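Local coordinates for multidrug resistance protein (Vibrio cholerae, PDB 1YC9) that belongs to the outer membrane factor family of efflux channels and probably takes part in multidrug resistance as a trimeric exit duct across the outer membrane, at residues A148-A152 against F423-L427; N25-R29 against I39-L43; V253-R259 against A352-I356. The protein carries 1 engineered substitution. All coordinates share one frame; numbering follows the deposited sequence.

Interaction 1 (A148-A152 against F423-L427); sequences ANAYA and FSLDL
Ala148 and Ala152 of helix 117-183 pack against Phe423 and Leu427 of helix 398-433, two antiparallel helices of the alpha-helical barrel of an outer membrane factor. The local axes pass 9.9 Å apart at 172°, and the small alanines of one helix meet the large Phe423 and Leu427 of the other. Phe423 lies with CG anti to its backbone N (chi1 -178°), which lays the ring against the alanine helix: CD2 is 3.6 Å from Ala152 CB, and the methyl approaches the ring obliquely. The ring also sits under its own helix neighbour Leu427, whose CD1 lies above one face near the rim, and Tyr30 meets it edge-to-face.

Leu427 divides its branches. CD2 meets Ala148 CB at 3.6 Å, whereas CD1 reaches 3.4 Å from Ala148 O, the carbonyl already bonded to Ala152 N. CD1 also lies 3.6 Å from Asn149 OD1, where the Asn149 and Leu427 side chains run antiparallel alongside one another.

At this more polar margin no direct hydrogen bond joins the two segments, and water fills the role. Asn149 OD1 accepts from two waters, one of which donates onward to Ser424 O while the other is hydrogen-bonded to Ser424 OG. The other arm of the Asn149 amide is bridged more loosely: a third water accepts from Asn149 ND2 at 2.8 Å and makes a weak bond of 3.1 Å to Leu427 O.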
ATOM      1  N   ALA A 148      13.174  17.055  -5.471  1.00 18.94           N
ATOM      2  CA  ALA A 148      13.744  18.061  -4.593  1.00 19.12           C
ATOM      3  C   ALA A 148      14.158  17.502  -3.235  1.00 18.74           C
ATOM      4  O   ALA A 148      15.201  17.865  -2.712  1.00 18.35           O
ATOM      5  CB  ALA A 148      12.758  19.198  -4.400  1.00 20.09           C
ATOM      6  N   ASN A 149      13.334  16.627  -2.646  1.00 19.66           N
ATOM      7  CA  ASN A 149      13.654  15.985  -1.369  1.00 19.20           C
ATOM      8  C   ASN A 149      14.860  15.042  -1.464  1.00 19.43           C
ATOM      9  O   ASN A 149      15.715  15.085  -0.574  1.00 19.30           O
ATOM     10  CB  ASN A 149      12.455  15.303  -0.733  1.00 20.11           C
ATOM     11  CG  ASN A 149      11.498  16.307  -0.088  1.00 21.48           C
ATOM     12  OD1 ASN A 149      11.865  17.066   0.780  1.00 24.02           O
ATOM     13  ND2 ASN A 149      10.284  16.304  -0.542  1.00 24.80           N
ATOM     14  N   ALA A 150      14.979  14.338  -2.587  1.00 19.06           N
ATOM     15  CA  ALA A 150      16.136  13.489  -2.831  1.00 19.69           C
ATOM     16  C   ALA A 150      17.399  14.364  -2.996  1.00 20.65           C
ATOM     17  O   ALA A 150      18.461  14.042  -2.464  1.00 19.46           O
ATOM     18  CB  ALA A 150      15.896  12.568  -3.984  1.00 19.87           C
ATOM     19  N   TYR A 151      17.209  15.541  -3.598  1.00 21.22           N
ATOM     20  CA  TYR A 151      18.253  16.519  -3.784  1.00 20.72           C
ATOM     21  C   TYR A 151      18.704  17.149  -2.478  1.00 21.13           C
ATOM     22  O   TYR A 151      19.904  17.329  -2.253  1.00 20.31           O
ATOM     23  CB  TYR A 151      17.792  17.571  -4.797  1.00 22.20           C
ATOM     24  CG  TYR A 151      18.906  18.317  -5.497  1.00 21.89           C
ATOM     25  CD1 TYR A 151      19.645  17.720  -6.505  1.00 23.03           C
ATOM     26  CD2 TYR A 151      19.183  19.643  -5.165  1.00 23.16           C
ATOM     27  CE1 TYR A 151      20.659  18.403  -7.159  1.00 24.21           C
ATOM     28  CE2 TYR A 151      20.165  20.336  -5.817  1.00 24.80           C
ATOM     29  CZ  TYR A 151      20.901  19.718  -6.804  1.00 25.17           C
ATOM     30  OH  TYR A 151      21.874  20.413  -7.429  1.00 27.30           O
ATOM     31  N   ALA A 152      17.750  17.437  -1.595  1.00 21.55           N
ATOM     32  CA  ALA A 152      18.016  17.906  -0.277  1.00 21.60           C
ATOM     33  C   ALA A 152      18.926  16.951   0.470  1.00 21.80           C
ATOM     34  O   ALA A 152      19.851  17.375   1.154  1.00 20.09           O
ATOM     35  CB  ALA A 152      16.743  18.116   0.514  1.00 20.71           C
ATOM     36  N   PHE A 423      16.249  23.693   4.323  1.00 22.30           N
ATOM     37  CA  PHE A 423      15.859  23.415   2.960  1.00 22.69           C
ATOM     38  C   PHE A 423      14.692  22.424   2.932  1.00 22.66           C
ATOM     39  O   PHE A 423      13.693  22.685   2.272  1.00 22.50           O
ATOM     40  CB  PHE A 423      17.051  22.918   2.173  1.00 23.01           C
ATOM     41  CG  PHE A 423      16.796  22.636   0.696  1.00 23.40           C
ATOM     42  CD1 PHE A 423      15.864  23.334  -0.062  1.00 21.07           C
ATOM     43  CD2 PHE A 423      17.524  21.641   0.071  1.00 23.00           C
ATOM     44  CE1 PHE A 423      15.712  23.081  -1.423  1.00 20.73           C
ATOM     45  CE2 PHE A 423      17.362  21.346  -1.284  1.00 22.09           C
ATOM     46  CZ  PHE A 423      16.425  22.056  -2.038  1.00 22.70           C
ATOM     47  N   SER A 424      14.796  21.337   3.706  1.00 21.58           N
ATOM     48  CA  SER A 424      13.752  20.346   3.778  1.00 21.73           C
ATOM     49  C   SER A 424      12.434  20.909   4.208  1.00 21.10           C
ATOM     50  O   SER A 424      11.399  20.530   3.643  1.00 22.49           O
ATOM     51  CB  SER A 424      14.175  19.193   4.698  1.00 21.51           C
ATOM     52  OG  SER A 424      15.220  18.465   4.031  1.00 22.66           O
ATOM     53  N   LEU A 425      12.465  21.798   5.187  1.00 21.51           N
ATOM     54  CA  LEU A 425      11.250  22.460   5.679  1.00 20.94           C
ATOM     55  C   LEU A 425      10.642  23.400   4.661  1.00 21.71           C
ATOM     56  O   LEU A 425       9.407  23.577   4.627  1.00 22.82           O
ATOM     57  CB  LEU A 425      11.478  23.166   7.006  1.00 22.12           C
ATOM     58  CG  LEU A 425      11.593  22.174   8.160  1.00 22.73           C
ATOM     59  CD1 LEU A 425      11.988  22.925   9.423  1.00 22.31           C
ATOM     60  CD2 LEU A 425      10.284  21.342   8.334  1.00 23.63           C
ATOM     61  N   ASP A 426      11.483  24.043   3.863  1.00 21.73           N
ATOM     62  CA  ASP A 426      10.959  24.905   2.820  1.00 22.06           C
ATOM     63  C   ASP A 426      10.230  24.027   1.828  1.00 21.26           C
ATOM     64  O   ASP A 426       9.149  24.358   1.347  1.00 21.36           O
ATOM     65  CB  ASP A 426      12.066  25.730   2.148  1.00 23.04           C
ATOM     66  CG  ASP A 426      11.505  26.945   1.432  1.00 24.87           C
ATOM     67  OD1 ASP A 426      10.837  27.750   2.113  1.00 29.17           O
ATOM     68  OD2 ASP A 426      11.642  27.128   0.213  1.00 27.73           O
ATOM     69  N   LEU A 427      10.837  22.894   1.460  1.00 20.72           N
ATOM     70  CA  LEU A 427      10.170  21.966   0.581  1.00 21.28           C
ATOM     71  C   LEU A 427       8.902  21.386   1.190  1.00 21.21           C
ATOM     72  O   LEU A 427       7.927  21.178   0.488  1.00 22.73           O
ATOM     73  CB  LEU A 427      11.127  20.846   0.136  1.00 21.21           C
ATOM     74  CG  LEU A 427      12.391  21.248  -0.611  1.00 19.64           C
ATOM     75  CD1 LEU A 427      13.329  19.986  -0.749  1.00 20.72           C
ATOM     76  CD2 LEU A 427      12.045  21.776  -1.996  1.00 21.88           C
TER
HETATM   77  O   HOH W   1      10.683  18.006   2.824  1.00 24.91           O
HETATM   78  O   HOH W   2      14.106  16.853   2.292  1.00 28.83           O
HETATM   79  O   HOH W   3       8.314  18.194  -0.065  1.00 31.72           O

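Interaction 2 (N25-R29 against I39-L43); sequences NWWQR and IEEAL
A short 3-10 turn at residues 26-29, in the N-terminal segment that precedes helix 33-44, lays the indole of Trp27 against the side of that helix. Ile39 supplies the main contact. Its CG2 methyl stands over the six-membered ring, 3.5 Å from the centroid and only 8° off the ring normal, a well-centred CH-pi contact. The other branch of Ile39 runs toward the root of the indole, where CD1 comes within 3.6 Å of Trp27 CG, so the two branches together span much of one face. Asn25 CA lies over the opposite face, toward the rim, leaving the indole sandwiched between its own turn and the helix.

With CG held between the backbone N and the carbonyl carbon (chi1 51°), the indole folds back over Asn25 and turns its other face to Ile39. In the fold, the turn bridges elements of the helical barrel: neighbouring Trp26 touches Ser144 and Thr145 of helix 117-183 and Leu427 of helix 398-433, while Ile39 also packs on Ile147.

One turn along from Ile39, Leu43 CD1 approaches Trp27 CH2 obliquely at 3.6 Å. Glu40 approaches the pyrrole end instead: its OE2 lies at the indole edge, 3.6 Å from Trp27 NE1, with ring and carboxylate planes 54° apart. The same OE2 is 3.7 Å from Gln28 NE2, where amide and carboxylate stand nearly perpendicular. Neither approach is a hydrogen bond.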
ATOM      1  N   ASN A  25       6.791  26.852 -11.213  1.00 38.11           N
ATOM      2  CA  ASN A  25       8.116  26.227 -11.198  1.00 36.14           C
ATOM      3  C   ASN A  25       8.920  26.644  -9.968  1.00 33.17           C
ATOM      4  O   ASN A  25      10.016  27.179 -10.066  1.00 32.02           O
ATOM      5  CB  ASN A  25       8.878  26.548 -12.479  1.00 36.20           C
ATOM      6  CG  ASN A  25       8.130  26.102 -13.732  1.00 38.59           C
ATOM      7  OD1 ASN A  25       7.380  25.152 -13.714  1.00 39.91           O
ATOM      8  ND2 ASN A  25       8.369  26.785 -14.831  1.00 43.84           N
ATOM      9  N   TRP A  26       8.377  26.311  -8.806  1.00 31.58           N
ATOM     10  CA  TRP A  26       8.838  26.787  -7.510  1.00 29.60           C
ATOM     11  C   TRP A  26      10.276  26.421  -7.150  1.00 28.96           C
ATOM     12  O   TRP A  26      10.902  27.073  -6.329  1.00 28.41           O
ATOM     13  CB  TRP A  26       7.855  26.306  -6.413  1.00 30.15           C
ATOM     14  CG  TRP A  26       7.622  24.814  -6.517  1.00 27.28           C
ATOM     15  CD1 TRP A  26       6.599  24.193  -7.150  1.00 26.59           C
ATOM     16  CD2 TRP A  26       8.481  23.754  -6.005  1.00 27.01           C
ATOM     17  NE1 TRP A  26       6.770  22.826  -7.090  1.00 28.55           N
ATOM     18  CE2 TRP A  26       7.906  22.526  -6.386  1.00 25.54           C
ATOM     19  CE3 TRP A  26       9.678  23.727  -5.291  1.00 25.75           C
ATOM     20  CZ2 TRP A  26       8.488  21.274  -6.059  1.00 23.66           C
ATOM     21  CZ3 TRP A  26      10.256  22.496  -4.971  1.00 26.24           C
ATOM     22  CH2 TRP A  26       9.663  21.291  -5.353  1.00 24.94           C
ATOM     23  N   TRP A  27      10.790  25.344  -7.739  1.00 28.06           N
ATOM     24  CA  TRP A  27      12.143  24.869  -7.464  1.00 26.93           C
ATOM     25  C   TRP A  27      13.203  25.856  -7.965  1.00 26.93           C
ATOM     26  O   TRP A  27      14.354  25.851  -7.484  1.00 26.95           O
ATOM     27  CB  TRP A  27      12.383  23.516  -8.126  1.00 24.74           C
ATOM     28  CG  TRP A  27      12.012  23.489  -9.582  1.00 25.50           C
ATOM     29  CD1 TRP A  27      12.810  23.817 -10.642  1.00 23.59           C
ATOM     30  CD2 TRP A  27      10.754  23.099 -10.132  1.00 25.28           C
ATOM     31  NE1 TRP A  27      12.118  23.655 -11.815  1.00 24.29           N
ATOM     32  CE2 TRP A  27      10.849  23.225 -11.530  1.00 24.98           C
ATOM     33  CE3 TRP A  27       9.526  22.679  -9.575  1.00 22.76           C
ATOM     34  CZ2 TRP A  27       9.788  22.945 -12.374  1.00 27.03           C
ATOM     35  CZ3 TRP A  27       8.475  22.389 -10.424  1.00 22.23           C
ATOM     36  CH2 TRP A  27       8.613  22.530 -11.812  1.00 25.59           C
ATOM     37  N   GLN A  28      12.805  26.697  -8.924  1.00 28.95           N
ATOM     38  CA  GLN A  28      13.711  27.713  -9.453  1.00 30.06           C
ATOM     39  C   GLN A  28      14.157  28.705  -8.399  1.00 30.79           C
ATOM     40  O   GLN A  28      15.213  29.312  -8.554  1.00 31.36           O
ATOM     41  CB  GLN A  28      13.100  28.427 -10.684  1.00 30.85           C
ATOM     42  CG  GLN A  28      12.989  27.544 -11.908  1.00 32.52           C
ATOM     43  CD  GLN A  28      12.223  28.207 -13.047  1.00 34.51           C
ATOM     44  OE1 GLN A  28      11.599  29.256 -12.865  1.00 37.97           O
ATOM     45  NE2 GLN A  28      12.232  27.584 -14.178  1.00 34.16           N
ATOM     46  N   ARG A  29      13.378  28.879  -7.339  1.00 31.51           N
ATOM     47  CA  ARG A  29      13.762  29.820  -6.318  1.00 32.91           C
ATOM     48  C   ARG A  29      15.054  29.444  -5.608  1.00 32.10           C
ATOM     49  O   ARG A  29      15.683  30.310  -5.018  1.00 30.40           O
ATOM     50  CB  ARG A  29      12.594  30.150  -5.376  1.00 34.37           C
ATOM     51  CG  ARG A  29      12.520  29.440  -4.048  1.00 40.75           C
ATOM     52  CD  ARG A  29      11.397  30.007  -3.148  1.00 46.55           C
ATOM     53  NE  ARG A  29      11.867  30.774  -1.982  1.00 50.78           N
ATOM     54  CZ  ARG A  29      11.564  32.055  -1.710  1.00 54.05           C
ATOM     55  NH1 ARG A  29      12.044  32.623  -0.605  1.00 55.43           N
ATOM     56  NH2 ARG A  29      10.802  32.787  -2.522  1.00 55.39           N
ATOM     57  N   ILE A  39      14.425  18.384 -12.478  1.00 22.17           N
ATOM     58  CA  ILE A  39      12.983  18.411 -12.408  1.00 23.85           C
ATOM     59  C   ILE A  39      12.408  18.567 -13.830  1.00 24.90           C
ATOM     60  O   ILE A  39      11.503  17.828 -14.262  1.00 24.94           O
ATOM     61  CB  ILE A  39      12.522  19.459 -11.421  1.00 23.11           C
ATOM     62  CG1 ILE A  39      12.922  18.995 -10.009  1.00 24.87           C
ATOM     63  CG2 ILE A  39      11.042  19.672 -11.527  1.00 25.42           C
ATOM     64  CD1 ILE A  39      12.626  19.981  -8.921  1.00 25.32           C
ATOM     65  N   GLU A  40      12.982  19.486 -14.598  1.00 25.28           N
ATOM     66  CA  GLU A  40      12.546  19.693 -15.969  1.00 27.03           C
ATOM     67  C   GLU A  40      12.582  18.444 -16.838  1.00 27.99           C
ATOM     68  O   GLU A  40      11.619  18.172 -17.537  1.00 27.80           O
ATOM     69  CB  GLU A  40      13.338  20.831 -16.581  1.00 27.50           C
ATOM     70  CG  GLU A  40      12.895  22.132 -15.923  1.00 29.33           C
ATOM     71  CD  GLU A  40      13.758  23.343 -15.906  0.50 34.25           C
ATOM     72  OE1 GLU A  40      14.709  23.363 -16.709  0.50 39.57           O
ATOM     73  OE2 GLU A  40      13.571  24.232 -15.041  0.50 38.45           O
ATOM     74  N   GLU A  41      13.654  17.662 -16.733  1.00 29.32           N
ATOM     75  CA  GLU A  41      13.778  16.367 -17.405  1.00 30.30           C
ATOM     76  C   GLU A  41      12.633  15.423 -17.035  1.00 29.71           C
ATOM     77  O   GLU A  41      12.014  14.820 -17.923  1.00 30.37           O
ATOM     78  CB  GLU A  41      15.108  15.678 -17.058  1.00 31.58           C
ATOM     79  CG  GLU A  41      16.343  16.256 -17.716  1.00 35.69           C
ATOM     80  CD  GLU A  41      17.622  15.734 -17.037  1.00 39.81           C
ATOM     81  OE1 GLU A  41      17.823  14.514 -16.982  1.00 41.30           O
ATOM     82  OE2 GLU A  41      18.414  16.535 -16.523  1.00 43.58           O
ATOM     83  N   ALA A  42      12.391  15.279 -15.735  1.00 28.58           N
ATOM     84  CA  ALA A  42      11.354  14.396 -15.218  1.00 28.38           C
ATOM     85  C   ALA A  42       9.969  14.828 -15.689  1.00 28.87           C
ATOM     86  O   ALA A  42       9.148  13.994 -15.952  1.00 27.64           O
ATOM     87  CB  ALA A  42      11.370  14.372 -13.698  1.00 27.03           C
ATOM     88  N   LEU A  43       9.707  16.144 -15.730  1.00 28.92           N
ATOM     89  CA  LEU A  43       8.409  16.648 -16.169  1.00 30.50           C
ATOM     90  C   LEU A  43       8.189  16.657 -17.706  1.00 32.77           C
ATOM     91  O   LEU A  43       7.081  16.864 -18.172  1.00 34.62           O
ATOM     92  CB  LEU A  43       8.178  18.033 -15.572  1.00 29.66           C
ATOM     93  CG  LEU A  43       8.021  18.034 -14.036  1.00 31.39           C
ATOM     94  CD1 LEU A  43       7.766  19.465 -13.519  1.00 34.54           C
ATOM     95  CD2 LEU A  43       6.939  17.072 -13.519  1.00 31.82           C
TER

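Interaction 3 (V253-R259 against A352-I356); sequences VGLLGHR and ALHEI. Unlike the reference sequence in segment 352-356: His354 (reference Tyr), Ile356 (reference Val).
Arg259 and Glu355 form a salt bridge in which two guanidinium nitrogens grip a single carboxylate oxygen. Glu355 OE1 accepts from Arg259 NH1 at 2.9 Å, with an N-H...O angle of 150°, and from Arg259 NH2 at 3.1 Å and a more bent 138°. OE1 lies close to the guanidinium plane, but both nitrogens come from the same face of the carboxylate, well out of its plane, and the two planes are 30° apart.

The pair ties the loop before helix 260-281 to helix 326-391 in the helical barrel of this outer membrane factor, and Arg259 is the N-cap residue of helix 260-281. Its chain bends at the second and third torsions, folding the guanidinium back over Ala352, whose CB sits beneath the centre of one face, 3.5 Å from Arg259 CZ. Further partners surround the charged group: Asp261 makes a second salt bridge to NH2, and NH1 also donates to Ala432 O. Glu355 OE2, for its part, is hydrogen-bonded to Gln351 NE2, so each carboxylate oxygen has a donor.

Leu256, which opens a type I turn to Arg259, and the residues before it bring apolar groups to the adjoining face of the helix. Leu256 enters between Ala352, Leu353 and Ile356, the last differing from the reference sequence. Leu353, which also packs on Pro228 of the second subunit, crosses Leu256 at about a right angle, and its CD2 lies 3.8 Å from Leu256 CD1.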
ATOM      1  N   VAL A 253      -6.445  27.390   7.636  1.00 61.86           N
ATOM      2  CA  VAL A 253      -7.590  26.871   6.872  1.00 61.66           C
ATOM      3  C   VAL A 253      -7.791  27.551   5.493  1.00 61.08           C
ATOM      4  O   VAL A 253      -8.074  26.865   4.501  1.00 61.73           O
ATOM      5  CB  VAL A 253      -8.914  26.937   7.696  1.00 61.94           C
ATOM      6  CG1 VAL A 253      -9.959  25.946   7.122  1.00 61.35           C
ATOM      7  CG2 VAL A 253      -8.643  26.677   9.219  1.00 62.37           C
ATOM      8  N   GLY A 254      -7.642  28.878   5.435  1.00 59.75           N
ATOM      9  CA  GLY A 254      -7.700  29.620   4.183  1.00 58.80           C
ATOM     10  C   GLY A 254      -6.548  29.243   3.266  1.00 57.58           C
ATOM     11  O   GLY A 254      -6.597  29.435   2.041  1.00 58.07           O
ATOM     12  N   LEU A 255      -5.540  28.605   3.845  1.00 55.87           N
ATOM     13  CA  LEU A 255      -4.351  28.269   3.087  1.00 54.32           C
ATOM     14  C   LEU A 255      -4.379  26.930   2.345  1.00 52.24           C
ATOM     15  O   LEU A 255      -3.347  26.412   1.969  1.00 51.82           O
ATOM     16  CB  LEU A 255      -3.085  28.458   3.912  1.00 54.58           C
ATOM     17  CG  LEU A 255      -2.844  27.698   5.206  1.00 55.89           C
ATOM     18  CD1 LEU A 255      -1.748  28.379   5.991  1.00 56.31           C
ATOM     19  CD2 LEU A 255      -4.084  27.540   6.048  1.00 56.80           C
ATOM     20  N   LEU A 256      -5.575  26.402   2.106  1.00 49.91           N
ATOM     21  CA  LEU A 256      -5.729  25.044   1.546  1.00 48.51           C
ATOM     22  C   LEU A 256      -6.194  24.943   0.098  1.00 46.25           C
ATOM     23  O   LEU A 256      -6.416  23.827  -0.394  1.00 45.33           O
ATOM     24  CB  LEU A 256      -6.710  24.238   2.398  1.00 48.70           C
ATOM     25  CG  LEU A 256      -6.384  24.170   3.883  1.00 50.61           C
ATOM     26  CD1 LEU A 256      -7.603  23.678   4.666  1.00 53.19           C
ATOM     27  CD2 LEU A 256      -5.161  23.303   4.138  1.00 50.40           C
ATOM     28  N   GLY A 257      -6.312  26.074  -0.602  1.00 43.64           N
ATOM     29  CA  GLY A 257      -6.918  26.082  -1.929  1.00 41.42           C
ATOM     30  C   GLY A 257      -6.047  25.629  -3.071  1.00 40.19           C
ATOM     31  O   GLY A 257      -6.519  25.403  -4.180  1.00 40.64           O
ATOM     32  N   HIS A 258      -4.753  25.517  -2.847  1.00 37.91           N
ATOM     33  CA  HIS A 258      -3.919  24.917  -3.880  1.00 37.00           C
ATOM     34  C   HIS A 258      -3.733  23.400  -3.603  1.00 34.73           C
ATOM     35  O   HIS A 258      -2.919  22.754  -4.264  1.00 36.15           O
ATOM     36  CB  HIS A 258      -2.575  25.656  -4.022  1.00 37.59           C
ATOM     37  N   ARG A 259      -4.481  22.825  -2.652  1.00 31.08           N
ATOM     38  CA  ARG A 259      -4.318  21.391  -2.392  1.00 28.00           C
ATOM     39  C   ARG A 259      -5.186  20.643  -3.394  1.00 25.52           C
ATOM     40  O   ARG A 259      -6.431  20.603  -3.261  1.00 21.79           O
ATOM     41  CB  ARG A 259      -4.735  20.999  -0.984  1.00 27.33           C
ATOM     42  CG  ARG A 259      -3.917  21.625   0.124  1.00 29.44           C
ATOM     43  CD  ARG A 259      -2.727  20.851   0.508  1.00 31.08           C
ATOM     44  NE  ARG A 259      -2.930  19.414   0.793  1.00 29.76           N
ATOM     45  CZ  ARG A 259      -2.183  18.714   1.643  1.00 29.30           C
ATOM     46  NH1 ARG A 259      -1.294  19.337   2.398  1.00 29.45           N
ATOM     47  NH2 ARG A 259      -2.397  17.429   1.823  1.00 27.12           N
ATOM     48  N   ALA A 352      -4.364  17.587   5.744  1.00 22.18           N
ATOM     49  CA  ALA A 352      -3.702  18.754   5.156  1.00 23.29           C
ATOM     50  C   ALA A 352      -3.392  19.782   6.245  1.00 23.35           C
ATOM     51  O   ALA A 352      -2.310  20.351   6.266  1.00 24.04           O
ATOM     52  CB  ALA A 352      -4.568  19.367   4.108  1.00 23.00           C
ATOM     53  N   LEU A 353      -4.331  19.979   7.162  1.00 22.71           N
ATOM     54  CA  LEU A 353      -4.128  20.874   8.274  1.00 23.77           C
ATOM     55  C   LEU A 353      -2.990  20.364   9.195  1.00 23.34           C
ATOM     56  O   LEU A 353      -2.244  21.159   9.754  1.00 21.89           O
ATOM     57  CB  LEU A 353      -5.423  21.080   9.073  1.00 23.53           C
ATOM     58  CG  LEU A 353      -6.562  21.883   8.398  1.00 28.32           C
ATOM     59  CD1 LEU A 353      -7.833  21.840   9.206  1.00 31.74           C
ATOM     60  CD2 LEU A 353      -6.175  23.340   8.140  1.00 31.80           C
ATOM     61  N   HIS A 354      -2.861  19.041   9.339  1.00 21.95           N
ATOM     62  CA  HIS A 354      -1.837  18.425  10.177  1.00 23.01           C
ATOM     63  C   HIS A 354      -0.481  18.731   9.517  1.00 23.34           C
ATOM     64  O   HIS A 354       0.487  19.083  10.196  1.00 23.01           O
ATOM     65  CB  HIS A 354      -2.113  16.928  10.220  1.00 21.82           C
ATOM     66  CG  HIS A 354      -1.076  16.078  10.887  1.00 22.65           C
ATOM     67  ND1 HIS A 354      -0.987  14.722  10.638  1.00 21.62           N
ATOM     68  CD2 HIS A 354      -0.129  16.347  11.824  1.00 23.74           C
ATOM     69  CE1 HIS A 354      -0.034  14.197  11.392  1.00 21.96           C
ATOM     70  NE2 HIS A 354       0.508  15.164  12.110  1.00 21.57           N
ATOM     71  N   GLU A 355      -0.427  18.546   8.209  1.00 22.15           N
ATOM     72  CA  GLU A 355       0.815  18.715   7.465  1.00 23.45           C
ATOM     73  C   GLU A 355       1.311  20.156   7.553  1.00 22.87           C
ATOM     74  O   GLU A 355       2.504  20.411   7.862  1.00 21.24           O
ATOM     75  CB  GLU A 355       0.648  18.307   6.028  1.00 23.78           C
ATOM     76  CG  GLU A 355       0.713  16.798   5.849  1.00 29.00           C
ATOM     77  CD  GLU A 355       0.215  16.325   4.489  1.00 31.94           C
ATOM     78  OE1 GLU A 355       0.157  17.144   3.542  1.00 29.30           O
ATOM     79  OE2 GLU A 355      -0.064  15.103   4.378  1.00 35.72           O
ATOM     80  N   ILE A 356       0.375  21.081   7.372  1.00 21.99           N
ATOM     81  CA  ILE A 356       0.693  22.515   7.518  1.00 22.95           C
ATOM     82  C   ILE A 356       1.056  22.879   8.945  1.00 21.61           C
ATOM     83  O   ILE A 356       2.038  23.597   9.152  1.00 21.44           O
ATOM     84  CB  ILE A 356      -0.469  23.411   7.046  1.00 23.88           C
ATOM     85  CG1 ILE A 356      -0.658  23.186   5.562  1.00 28.44           C
ATOM     86  CG2 ILE A 356      -0.101  24.929   7.260  1.00 25.10           C
ATOM     87  CD1 ILE A 356      -2.052  23.481   5.049  1.00 31.79           C
TER

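In the fold
Interactions 1 and 2 adjoin: Leu427 CD2 of 423-427 lies 3.5 Å from Trp26 CZ3 of 25-29, so the N-terminal turn packs onto the same helix pair that interaction 1 joins. Interaction 3 stands apart, its centre about 19 Å from that of interaction 1 and about 22 Å from that of interaction 2; its helix 326-391 immediately precedes helix 398-433. Interaction 1 is the most buried, pairing small and large apolar residues, with a water-bridged margin. Interaction 2 is partly buried and depends on aromatic-aliphatic packing. Interaction 3, also partly buried, alone has a direct salt bridge across its segments and touches another subunit.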